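Fiber protein 2 (Human adenovirus type 41, PDB 2BZV) probably forms the trimeric short-fiber spikes at the capsid vertices, whose receptor-binding head, the part described here, helps the virion attach to host cells. Local coordinates at residues T17-I22 with A99-A104. Numbering follows the deposited sequence. Where two conformers were deposited one is given.
Sequences TTIWSI and AVASNA
The buried hydroxyl S21 OG is held by two backbone groups of strand 36-45: it accepts from L40 N and donates to L38 O. This fixes S21, the residue that follows strand 18-20, to the neighbouring strand. The contact with the loop 99-104 is made by I19 alone on the strand side. It is wholly apolar and small, with 111 Å² buried over both sides. I19 reaches the loop with two of its branches. I19 CG2, anti to the backbone N, lies 3.6 Å from A101 CB. CG1 takes the position beside that N (chi1 -60°). With chi2 at 170° the chain is extended, and the end methyl CD1 of I19 comes to 3.6 Å from CB of A104. I19 CD1 is also 4.1 Å from A101 CB, so the isoleucine spans both alanine methyls. The loop curls to offer them. An inverse gamma turn is built around A101, closed by S102 N bonding to V100 O at 2.8 Å. Further on, N103 N bonds to OD1 of N81. Y94 packs against both I19 and A104, and its OH bonds to S102 O, so it helps join loop to strand. W92 also touches I19. On the strand side, the CB of W20 points away from the loop. I22 CG2 sits over one face of the W20 indole, 3.4 Å from its plane and displaced to the ring's margin. T18 OG1 takes part in a bond with A47 N of a neighbouring subunit, which places this strand at the trimer interface. Strand 18-20 runs antiparallel between strands 36-45 and 93-94. The contact thus sets the two buried alanines of a partly exposed loop against a short strand near the margin of an antiparallel sheet, in the beta-sandwich of the adenovirus fiber knob.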
loop_
_atom_site.group_PDB
_atom_site.type_symbol
_atom_site.label_atom_id
_atom_site.label_comp_id
_atom_site.label_asym_id
_atom_site.label_seq_id
_atom_site.Cartn_x
_atom_site.Cartn_y
_atom_site.Cartn_z
ATOM N N THR A 17 -7.508 -9.730 -11.881
ATOM C CA THR A 17 -6.989 -8.886 -10.806
ATOM C C THR A 17 -5.545 -8.417 -11.050
ATOM O O THR A 17 -5.145 -7.371 -10.550
ATOM C CB THR A 17 -7.051 -9.647 -9.425
ATOM O OG1 THR A 17 -6.056 -10.690 -9.394
ATOM C CG2 THR A 17 -8.482 -10.268 -9.167
ATOM N N THR A 18 -4.759 -9.231 -11.750
ATOM C CA THR A 18 -3.310 -9.063 -11.749
ATOM C C THR A 18 -2.733 -9.021 -13.156
ATOM O O THR A 18 -3.011 -9.903 -13.974
ATOM C CB THR A 18 -2.640 -10.249 -11.008
ATOM O OG1 THR A 18 -3.166 -10.357 -9.682
ATOM C CG2 THR A 18 -1.142 -10.090 -10.922
ATOM N N ILE A 19 -1.885 -8.026 -13.415
ATOM C CA ILE A 19 -1.019 -8.026 -14.591
ATOM C C ILE A 19 0.414 -8.046 -14.103
ATOM O O ILE A 19 0.748 -7.306 -13.173
ATOM C CB ILE A 19 -1.247 -6.790 -15.479
ATOM C CG1 ILE A 19 -2.693 -6.736 -15.969
ATOM C CG2 ILE A 19 -0.277 -6.814 -16.658
ATOM C CD1 ILE A 19 -3.096 -5.446 -16.654
ATOM N N TRP A 20 1.279 -8.845 -14.722
ATOM C CA TRP A 20 2.691 -8.768 -14.358
ATOM C C TRP A 20 3.578 -9.043 -15.557
ATOM O O TRP A 20 3.124 -9.509 -16.596
ATOM C CB TRP A 20 3.008 -9.652 -13.143
ATOM C CG TRP A 20 2.925 -11.139 -13.323
ATOM C CD1 TRP A 20 2.664 -11.866 -14.460
ATOM C CD2 TRP A 20 3.140 -12.099 -12.280
ATOM N NE1 TRP A 20 2.706 -13.214 -14.179
ATOM C CE2 TRP A 20 2.992 -13.376 -12.844
ATOM C CE3 TRP A 20 3.434 -11.998 -10.913
ATOM C CZ2 TRP A 20 3.141 -14.551 -12.107
ATOM C CZ3 TRP A 20 3.583 -13.168 -10.170
ATOM C CH2 TRP A 20 3.432 -14.424 -10.772
ATOM N N SER A 21 4.872 -8.767 -15.365
ATOM C CA SER A 21 5.869 -8.956 -16.413
ATOM C C SER A 21 6.922 -9.968 -16.011
ATOM O O SER A 21 8.078 -9.873 -16.433
ATOM C CB SER A 21 6.536 -7.632 -16.770
ATOM O OG SER A 21 7.338 -7.146 -15.697
ATOM N N ILE A 22 6.537 -10.967 -15.213
ATOM C CA ILE A 22 7.533 -11.904 -14.709
ATOM C C ILE A 22 8.227 -12.643 -15.849
ATOM O O ILE A 22 7.592 -13.088 -16.798
ATOM C CB ILE A 22 6.921 -12.887 -13.685
ATOM C CG1 ILE A 22 8.015 -13.477 -12.788
ATOM C CG2 ILE A 22 6.097 -13.978 -14.363
ATOM C CD1 ILE A 22 7.477 -14.277 -11.605
ATOM N N ALA A 99 -2.611 -15.156 -20.318
ATOM C CA ALA A 99 -2.809 -14.535 -21.627
ATOM C C ALA A 99 -2.149 -13.160 -21.615
ATOM O O ALA A 99 -2.008 -12.546 -20.565
ATOM C CB ALA A 99 -4.297 -14.386 -21.924
ATOM N N VAL A 100 -1.767 -12.660 -22.787
ATOM C CA VAL A 100 -1.240 -11.303 -22.840
ATOM C C VAL A 100 -2.272 -10.324 -22.265
ATOM O O VAL A 100 -3.487 -10.505 -22.388
ATOM C CB VAL A 100 -0.834 -10.879 -24.266
ATOM C CG1 VAL A 100 0.363 -11.689 -24.744
ATOM C CG2 VAL A 100 -2.014 -10.894 -25.240
ATOM N N ALA A 101 -1.771 -9.264 -21.637
ATOM C CA ALA A 101 -2.625 -8.318 -20.923
ATOM C C ALA A 101 -3.249 -7.303 -21.881
ATOM O O ALA A 101 -2.962 -6.104 -21.849
ATOM C CB ALA A 101 -1.824 -7.634 -19.822
ATOM N N SER A 102 -4.132 -7.784 -22.743
ATOM C CA SER A 102 -4.793 -6.942 -23.722
ATOM C C SER A 102 -5.984 -6.213 -23.106
ATOM O O SER A 102 -6.646 -6.688 -22.180
ATOM C CB SER A 102 -5.289 -7.761 -24.915
ATOM O OG SER A 102 -6.077 -8.831 -24.450
ATOM N N ASN A 103 -6.269 -5.043 -23.666
ATOM C CA ASN A 103 -7.469 -4.270 -23.366
ATOM C C ASN A 103 -7.643 -4.022 -21.872
ATOM O O ASN A 103 -8.760 -4.071 -21.341
ATOM C CB ASN A 103 -8.695 -4.946 -23.970
ATOM C CG ASN A 103 -8.571 -5.058 -25.482
ATOM O OD1 ASN A 103 -8.799 -6.117 -26.066
ATOM N ND2 ASN A 103 -8.178 -3.966 -26.129
ATOM N N ALA A 104 -6.540 -3.696 -21.196
ATOM C CA ALA A 104 -6.553 -3.548 -19.732
ATOM C C ALA A 104 -6.918 -2.120 -19.337
ATOM O O ALA A 104 -6.246 -1.482 -18.511
ATOM C CB ALA A 104 -5.205 -3.932 -19.172
#